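Local coordinates for prophage MuSo2, 43 kDa tail protein (PDB 3CDD) that is probably a structural component of a Mu-like contractile phage tail, contributing to baseplate assembly as a trimeric protein, at residues N197-R210 / S276-T288. Numbering follows the deposited sequence.
Sequences NVKAARGRFSWRQR and SIGKSNMAEYTVT
Val198 sets both methyls against CD2 of the Tyr285 ring, with CG1 lying in the ring plane at its edge; Tyr285 OH is hydrogen-bonded to Asp309. Next, Lys199 N and Ala200 N both donate to Thr286 O, making a classic beta bulge from which regular antiparallel pairing runs on to Phe205 opposite Asn281. Arg202 lies alongside Glu284, and the bend at chi3 (92°) turns its guanidinium so that NH2 reaches Glu284 OE1 at 2.9 Å in a salt bridge. This bond lies in the guanidinium plane but meets OE1 from above the carboxylate plane. The methyl CE of Met282, a selenomethionine, sits over one guanidinium face, 4.1 Å from Arg202 CZ. Over Gly203 leans the Phe205 ring, with Met282 O above one face, 3.4 Å from Phe205 CZ. Ser206 N closes the pairing on Ser280 O. At the end of the type I turn from Trp207, Arg210 lays its guanidinium over Ile277 CG1, 3.5 Å from Arg210 CZ, while NH2 forms salt bridges with Asp243 and Glu245. On its other edge, strand 200-206 pairs antiparallel with a strand of the second subunit: a beta sheet continued across a subunit interface, here in a protein of the GpP baseplate family.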
ATOM      1  N   ASN A 197      -9.711  15.974  32.275  1.00 37.52           N
ATOM      2  CA  ASN A 197      -8.480  15.195  32.115  1.00 36.31           C
ATOM      3  C   ASN A 197      -8.095  14.857  30.665  1.00 35.35           C
ATOM      4  O   ASN A 197      -7.133  14.118  30.423  1.00 34.76           O
ATOM      5  CB  ASN A 197      -8.512  13.924  32.981  1.00 36.42           C
ATOM      6  CG  ASN A 197      -9.648  12.960  32.607  1.00 37.27           C
ATOM      7  OD1 ASN A 197     -10.557  13.294  31.835  1.00 39.62           O
ATOM      8  ND2 ASN A 197      -9.595  11.755  33.168  1.00 36.66           N
ATOM      9  N   VAL A 198      -8.826  15.423  29.709  1.00 34.25           N
ATOM     10  CA  VAL A 198      -8.529  15.207  28.316  1.00 32.83           C
ATOM     11  C   VAL A 198      -7.646  16.325  27.776  1.00 32.96           C
ATOM     12  O   VAL A 198      -8.083  17.477  27.646  1.00 32.91           O
ATOM     13  CB  VAL A 198      -9.810  15.082  27.463  1.00 32.65           C
ATOM     14  CG1 VAL A 198      -9.452  15.018  25.979  1.00 31.97           C
ATOM     15  CG2 VAL A 198     -10.577  13.858  27.865  1.00 31.84           C
ATOM     16  N   LYS A 199      -6.411  15.967  27.430  1.00 32.31           N
ATOM     17  CA  LYS A 199      -5.469  16.915  26.852  1.00 32.11           C
ATOM     18  C   LYS A 199      -5.832  17.195  25.378  1.00 31.36           C
ATOM     19  O   LYS A 199      -5.862  18.332  24.944  1.00 30.40           O
ATOM     20  CB  LYS A 199      -4.041  16.365  26.969  1.00 32.80           C
ATOM     21  CG  LYS A 199      -2.948  17.251  26.361  1.00 35.34           C
ATOM     22  CD  LYS A 199      -1.666  16.469  26.132  1.00 38.40           C
ATOM     23  CE  LYS A 199      -0.559  17.348  25.552  1.00 40.20           C
ATOM     24  NZ  LYS A 199       0.381  17.760  26.621  1.00 40.34           N
ATOM     25  N   ALA A 200      -6.123  16.144  24.622  1.00 31.69           N
ATOM     26  CA  ALA A 200      -6.535  16.289  23.233  1.00 30.94           C
ATOM     27  C   ALA A 200      -7.318  15.068  22.838  1.00 31.59           C
ATOM     28  O   ALA A 200      -7.256  14.042  23.524  1.00 32.58           O
ATOM     29  CB  ALA A 200      -5.312  16.452  22.331  1.00 31.79           C
ATOM     30  N   ALA A 201      -8.050  15.151  21.726  1.00 31.43           N
ATOM     31  CA  ALA A 201      -8.838  14.021  21.244  1.00 31.27           C
ATOM     32  C   ALA A 201      -9.129  14.106  19.764  1.00 31.12           C
ATOM     33  O   ALA A 201      -9.076  15.177  19.148  1.00 31.50           O
ATOM     34  CB  ALA A 201     -10.138  13.877  22.011  1.00 30.75           C
ATOM     35  N   ARG A 202      -9.526  12.973  19.224  1.00 30.60           N
ATOM     36  CA  ARG A 202      -9.680  12.825  17.804  1.00 30.40           C
ATOM     37  C   ARG A 202     -10.751  11.765  17.548  1.00 29.16           C
ATOM     38  O   ARG A 202     -10.762  10.754  18.226  1.00 28.47           O
ATOM     39  CB  ARG A 202      -8.296  12.352  17.313  1.00 31.73           C
ATOM     40  CG  ARG A 202      -8.110  12.050  15.902  1.00 32.76           C
ATOM     41  CD  ARG A 202      -6.635  11.783  15.665  1.00 34.91           C
ATOM     42  NE  ARG A 202      -6.269  10.368  15.772  1.00 38.60           N
ATOM     43  CZ  ARG A 202      -5.725   9.636  14.799  1.00 40.87           C
ATOM     44  NH1 ARG A 202      -5.449  10.160  13.605  1.00 41.10           N
ATOM     45  NH2 ARG A 202      -5.430   8.368  15.028  1.00 43.38           N
ATOM     46  N   GLY A 203     -11.593  11.946  16.524  1.00 28.89           N
ATOM     47  CA  GLY A 203     -12.636  10.963  16.209  1.00 27.39           C
ATOM     48  C   GLY A 203     -12.901  10.845  14.721  1.00 28.00           C
ATOM     49  O   GLY A 203     -12.543  11.716  13.937  1.00 27.88           O
ATOM     50  N   ARG A 204     -13.525   9.753  14.319  1.00 27.44           N
ATOM     51  CA  ARG A 204     -13.994   9.615  12.944  1.00 27.27           C
ATOM     52  C   ARG A 204     -15.224   8.738  12.975  1.00 27.17           C
ATOM     53  O   ARG A 204     -15.147   7.593  13.408  1.00 28.57           O
ATOM     54  CB  ARG A 204     -12.930   8.975  12.046  1.00 26.25           C
ATOM     55  CG  ARG A 204     -13.422   8.805  10.590  1.00 28.71           C
ATOM     56  CD  ARG A 204     -12.299   8.328   9.748  1.00 29.99           C
ATOM     57  NE  ARG A 204     -11.292   9.382   9.620  1.00 33.29           N
ATOM     58  CZ  ARG A 204     -11.276  10.279   8.633  1.00 34.51           C
ATOM     59  NH1 ARG A 204     -12.206  10.265   7.678  1.00 30.39           N
ATOM     60  NH2 ARG A 204     -10.320  11.194   8.603  1.00 35.52           N
ATOM     61  N   PHE A 205     -16.343   9.272  12.515  1.00 26.26           N
ATOM     62  CA  PHE A 205     -17.628   8.582  12.558  1.00 25.44           C
ATOM     63  C   PHE A 205     -18.187   8.578  11.150  1.00 25.27           C
ATOM     64  O   PHE A 205     -18.496   9.627  10.596  1.00 23.59           O
ATOM     65  CB  PHE A 205     -18.548   9.257  13.586  1.00 24.93           C
ATOM     66  CG  PHE A 205     -17.881   9.413  14.942  1.00 25.92           C
ATOM     67  CD1 PHE A 205     -17.912   8.372  15.875  1.00 26.85           C
ATOM     68  CD2 PHE A 205     -17.176  10.568  15.252  1.00 25.06           C
ATOM     69  CE1 PHE A 205     -17.260   8.490  17.104  1.00 26.09           C
ATOM     70  CE2 PHE A 205     -16.531  10.709  16.495  1.00 27.92           C
ATOM     71  CZ  PHE A 205     -16.570   9.666  17.411  1.00 26.22           C
ATOM     72  N   SER A 206     -18.273   7.382  10.572  1.00 24.96           N
ATOM     73  CA  SER A 206     -18.503   7.230   9.162  1.00 25.18           C
ATOM     74  C   SER A 206     -19.648   6.285   8.841  1.00 26.77           C
ATOM     75  O   SER A 206     -19.926   5.381   9.627  1.00 26.62           O
ATOM     76  CB  SER A 206     -17.205   6.724   8.529  1.00 25.41           C
ATOM     77  OG  SER A 206     -17.327   6.575   7.131  1.00 24.59           O
ATOM     78  N   TRP A 207     -20.301   6.487   7.677  1.00 27.06           N
ATOM     79  CA  TRP A 207     -21.193   5.493   7.099  1.00 28.72           C
ATOM     80  C   TRP A 207     -20.663   4.819   5.817  1.00 29.99           C
ATOM     81  O   TRP A 207     -21.420   4.091   5.178  1.00 31.11           O
ATOM     82  CB  TRP A 207     -22.552   6.107   6.729  1.00 28.84           C
ATOM     83  CG  TRP A 207     -23.533   6.294   7.875  1.00 28.40           C
ATOM     84  CD1 TRP A 207     -23.261   6.281   9.218  1.00 28.36           C
ATOM     85  CD2 TRP A 207     -24.932   6.577   7.751  1.00 29.19           C
ATOM     86  NE1 TRP A 207     -24.404   6.523   9.931  1.00 27.91           N
ATOM     87  CE2 TRP A 207     -25.445   6.723   9.058  1.00 27.95           C
ATOM     88  CE3 TRP A 207     -25.797   6.738   6.654  1.00 28.69           C
ATOM     89  CZ2 TRP A 207     -26.791   7.000   9.308  1.00 28.85           C
ATOM     90  CZ3 TRP A 207     -27.137   7.027   6.900  1.00 29.48           C
ATOM     91  CH2 TRP A 207     -27.623   7.151   8.220  1.00 29.13           C
ATOM     92  N   ARG A 208     -19.418   5.064   5.421  1.00 29.96           N
ATOM     93  CA  ARG A 208     -18.886   4.472   4.179  1.00 31.64           C
ATOM     94  C   ARG A 208     -19.059   2.947   4.185  1.00 32.01           C
ATOM     95  O   ARG A 208     -19.333   2.343   3.151  1.00 32.01           O
ATOM     96  CB  ARG A 208     -17.406   4.836   3.950  1.00 31.25           C
ATOM     97  CG  ARG A 208     -17.164   6.260   3.455  1.00 31.98           C
ATOM     98  CD  ARG A 208     -15.678   6.696   3.572  1.00 32.19           C
ATOM     99  NE  ARG A 208     -15.525   8.160   3.507  1.00 30.42           N
ATOM    100  CZ  ARG A 208     -15.459   8.886   2.387  1.00 33.77           C
ATOM    101  NH1 ARG A 208     -15.497   8.298   1.180  1.00 31.21           N
ATOM    102  NH2 ARG A 208     -15.345  10.219   2.474  1.00 30.82           N
ATOM    103  N   GLN A 209     -18.934   2.339   5.361  1.00 31.87           N
ATOM    104  CA  GLN A 209     -18.985   0.881   5.470  1.00 33.14           C
ATOM    105  C   GLN A 209     -20.193   0.406   6.253  1.00 32.00           C
ATOM    106  O   GLN A 209     -20.247  -0.741   6.675  1.00 32.59           O
ATOM    107  CB  GLN A 209     -17.666   0.332   6.031  1.00 32.80           C
ATOM    108  CG  GLN A 209     -16.481   0.624   5.113  1.00 35.80           C
ATOM    109  CD  GLN A 209     -15.135   0.239   5.713  1.00 36.95           C
ATOM    110  OE1 GLN A 209     -14.754   0.722   6.789  1.00 43.27           O
ATOM    111  NE2 GLN A 209     -14.397  -0.627   5.008  1.00 40.52           N
ATOM    112  N   ARG A 210     -21.168   1.305   6.416  1.00 32.03           N
ATOM    113  CA  ARG A 210     -22.418   1.039   7.110  1.00 30.97           C
ATOM    114  C   ARG A 210     -23.505   0.757   6.107  1.00 31.43           C
ATOM    115  O   ARG A 210     -23.517   1.356   4.996  1.00 31.59           O
ATOM    116  CB  ARG A 210     -22.823   2.231   7.994  1.00 31.62           C
ATOM    117  CG  ARG A 210     -21.891   2.496   9.204  1.00 31.33           C
ATOM    118  CD  ARG A 210     -21.863   1.344  10.146  1.00 35.79           C
ATOM    119  NE  ARG A 210     -23.124   1.215  10.878  1.00 39.65           N
ATOM    120  CZ  ARG A 210     -23.441   1.929  11.955  1.00 39.55           C
ATOM    121  NH1 ARG A 210     -22.585   2.821  12.439  1.00 41.02           N
ATOM    122  NH2 ARG A 210     -24.613   1.756  12.550  1.00 39.12           N
ATOM    123  N   SER A 276     -19.161  -3.882  11.087  1.00 39.63           N
ATOM    124  CA  SER A 276     -19.209  -2.652  10.302  1.00 40.13           C
ATOM    125  C   SER A 276     -19.360  -1.438  11.212  1.00 40.24           C
ATOM    126  O   SER A 276     -18.882  -0.347  10.884  1.00 40.47           O
ATOM    127  CB  SER A 276     -20.336  -2.682   9.272  1.00 39.64           C
ATOM    128  OG  SER A 276     -21.605  -2.528   9.884  1.00 40.74           O
ATOM    129  N   ILE A 277     -20.033  -1.636  12.341  1.00 40.10           N
ATOM    130  CA  ILE A 277     -20.180  -0.586  13.343  1.00 40.06           C
ATOM    131  C   ILE A 277     -18.822  -0.240  13.982  1.00 40.00           C
ATOM    132  O   ILE A 277     -18.435   0.925  14.007  1.00 40.15           O
ATOM    133  CB  ILE A 277     -21.265  -0.927  14.389  1.00 39.92           C
ATOM    134  CG1 ILE A 277     -22.642  -1.013  13.715  1.00 39.46           C
ATOM    135  CG2 ILE A 277     -21.280   0.121  15.494  1.00 39.69           C
ATOM    136  CD1 ILE A 277     -23.756  -1.638  14.593  1.00 40.58           C
ATOM    137  N   GLY A 278     -18.089  -1.247  14.452  1.00 39.44           N
ATOM    138  CA  GLY A 278     -16.757  -1.029  15.006  1.00 39.39           C
ATOM    139  C   GLY A 278     -15.748  -0.443  14.030  1.00 39.37           C
ATOM    140  O   GLY A 278     -14.857   0.323  14.421  1.00 39.42           O
ATOM    141  N   LYS A 279     -15.886  -0.806  12.761  1.00 39.47           N
ATOM    142  CA  LYS A 279     -14.994  -0.342  11.703  1.00 39.77           C
ATOM    143  C   LYS A 279     -15.345   1.079  11.230  1.00 39.11           C
ATOM    144  O   LYS A 279     -14.578   1.710  10.488  1.00 39.14           O
ATOM    145  CB  LYS A 279     -15.094  -1.307  10.523  1.00 40.02           C
ATOM    146  CG  LYS A 279     -13.808  -1.532   9.759  1.00 42.17           C
ATOM    147  CD  LYS A 279     -13.835  -2.931   9.140  1.00 45.45           C
ATOM    148  CE  LYS A 279     -13.417  -2.905   7.679  1.00 46.24           C
ATOM    149  NZ  LYS A 279     -13.891  -4.133   6.981  1.00 46.92           N
ATOM    150  N   SER A 280     -16.498   1.577  11.666  1.00 38.68           N
ATOM    151  CA  SER A 280     -16.987   2.867  11.200  0.50 38.40           C
ATOM    152  C   SER A 280     -16.881   3.959  12.257  1.00 38.40           C
ATOM    153  O   SER A 280     -17.124   5.122  11.971  1.00 38.60           O
ATOM    154  CB  SER A 280     -18.419   2.732  10.692  0.50 38.43           C
ATOM    155  OG  SER A 280     -18.488   1.763   9.655  0.50 37.77           O
ATOM    156  N   ASN A 281     -16.513   3.577  13.480  1.00 38.49           N
ATOM    157  CA  ASN A 281     -16.362   4.535  14.564  1.00 38.41           C
ATOM    158  C   ASN A 281     -14.960   4.467  15.163  1.00 37.94           C
ATOM    159  O   ASN A 281     -14.393   3.380  15.322  1.00 39.52           O
ATOM    160  CB  ASN A 281     -17.461   4.358  15.609  1.00 38.05           C
ATOM    161  CG  ASN A 281     -18.847   4.581  15.040  1.00 39.80           C
ATOM    162  OD1 ASN A 281     -19.063   5.458  14.191  1.00 39.80           O
ATOM    163  ND2 ASN A 281     -19.808   3.778  15.501  1.00 41.57           N
HETATM  164  N   MSE A 282     -14.367   5.629  15.414  1.00 36.34           N
HETATM  165  CA  MSE A 282     -13.078   5.711  16.102  1.00 34.52           C
HETATM  166  C   MSE A 282     -13.152   6.920  17.022  1.00 33.87           C
HETATM  167  O   MSE A 282     -13.691   7.955  16.633  1.00 31.42           O
HETATM  168  CB  MSE A 282     -11.919   5.827  15.087  1.00 34.90           C
HETATM  169  CG  MSE A 282     -10.485   6.011  15.660  1.00 36.69           C
HETATM  170 SE   MSE A 282      -9.982   7.897  16.056  0.50 36.18          SE
HETATM  171  CE  MSE A 282      -9.663   8.467  14.281  1.00 31.83           C
ATOM    172  N   ALA A 283     -12.656   6.760  18.255  1.00 32.66           N
ATOM    173  CA  ALA A 283     -12.464   7.881  19.170  1.00 32.39           C
ATOM    174  C   ALA A 283     -11.211   7.608  20.009  1.00 32.03           C
ATOM    175  O   ALA A 283     -11.092   6.547  20.617  1.00 31.82           O
ATOM    176  CB  ALA A 283     -13.680   8.080  20.067  1.00 32.03           C
ATOM    177  N   GLU A 284     -10.288   8.566  20.023  1.00 31.93           N
ATOM    178  CA  GLU A 284      -8.994   8.416  20.692  1.00 31.79           C
ATOM    179  C   GLU A 284      -8.717   9.625  21.544  1.00 31.09           C
ATOM    180  O   GLU A 284      -8.676  10.751  21.023  1.00 31.53           O
ATOM    181  CB  GLU A 284      -7.857   8.289  19.661  1.00 32.53           C
ATOM    182  CG  GLU A 284      -7.868   6.986  18.948  1.00 35.53           C
ATOM    183  CD  GLU A 284      -6.716   6.803  17.976  1.00 38.81           C
ATOM    184  OE1 GLU A 284      -5.886   7.731  17.773  1.00 38.18           O
ATOM    185  OE2 GLU A 284      -6.659   5.690  17.417  1.00 43.22           O
ATOM    186  N   TYR A 285      -8.478   9.368  22.828  1.00 29.29           N
ATOM    187  CA  TYR A 285      -8.261  10.382  23.835  1.00 29.33           C
ATOM    188  C   TYR A 285      -6.817  10.379  24.300  1.00 28.97           C
ATOM    189  O   TYR A 285      -6.320   9.377  24.769  1.00 29.11           O
ATOM    190  CB  TYR A 285      -9.226  10.161  25.039  1.00 28.97           C
ATOM    191  CG  TYR A 285     -10.667  10.503  24.647  1.00 29.09           C
ATOM    192  CD1 TYR A 285     -11.489   9.570  24.012  1.00 30.97           C
ATOM    193  CD2 TYR A 285     -11.155  11.779  24.834  1.00 27.67           C
ATOM    194  CE1 TYR A 285     -12.809   9.913  23.597  1.00 31.91           C
ATOM    195  CE2 TYR A 285     -12.459  12.126  24.450  1.00 29.73           C
ATOM    196  CZ  TYR A 285     -13.267  11.197  23.828  1.00 30.70           C
ATOM    197  OH  TYR A 285     -14.526  11.580  23.441  1.00 31.41           O
ATOM    198  N   THR A 286      -6.178  11.535  24.207  1.00 28.94           N
ATOM    199  CA  THR A 286      -4.811  11.720  24.657  1.00 27.49           C
ATOM    200  C   THR A 286      -4.874  12.310  26.064  1.00 28.34           C
ATOM    201  O   THR A 286      -5.455  13.390  26.274  1.00 27.98           O
ATOM    202  CB  THR A 286      -4.085  12.684  23.732  1.00 27.40           C
ATOM    203  OG1 THR A 286      -4.090  12.168  22.376  1.00 26.43           O
ATOM    204  CG2 THR A 286      -2.668  12.945  24.214  1.00 27.16           C
ATOM    205  N   VAL A 287      -4.267  11.596  27.022  1.00 27.55           N
ATOM    206  CA  VAL A 287      -4.149  12.059  28.396  1.00 26.92           C
ATOM    207  C   VAL A 287      -2.662  12.174  28.788  1.00 27.29           C
ATOM    208  O   VAL A 287      -1.780  11.577  28.134  1.00 26.07           O
ATOM    209  CB  VAL A 287      -4.936  11.126  29.390  1.00 27.08           C
ATOM    210  CG1 VAL A 287      -6.447  11.078  29.001  1.00 28.06           C
ATOM    211  CG2 VAL A 287      -4.365   9.719  29.412  1.00 23.90           C
ATOM    212  N   THR A 288      -2.403  12.939  29.849  1.00 26.85           N
ATOM    213  CA  THR A 288      -1.078  13.096  30.409  1.00 27.54           C
ATOM    214  C   THR A 288      -0.781  11.942  31.378  1.00 28.15           C
ATOM    215  O   THR A 288      -1.611  11.607  32.226  1.00 28.37           O
ATOM    216  CB  THR A 288      -0.935  14.479  31.124  1.00 28.10           C
ATOM    217  OG1 THR A 288      -0.876  15.523  30.145  1.00 26.92           O
ATOM    218  CG2 THR A 288       0.347  14.554  31.971  1.00 27.45           C
TER
HETATM  219  O   HOH W   1      -4.694  14.528  30.731  1.00 28.70           O
HETATM  220  O   HOH W   2       1.043  16.605  28.955  1.00 46.70           O
HETATM  221  O   HOH W   3      -5.090  10.038  18.584  1.00 23.18           O
HETATM  222  O   HOH W   4     -17.941   3.236   7.590  1.00 31.51           O
HETATM  223  O   HOH W   5     -23.947  -0.953   9.345  1.00 28.41           O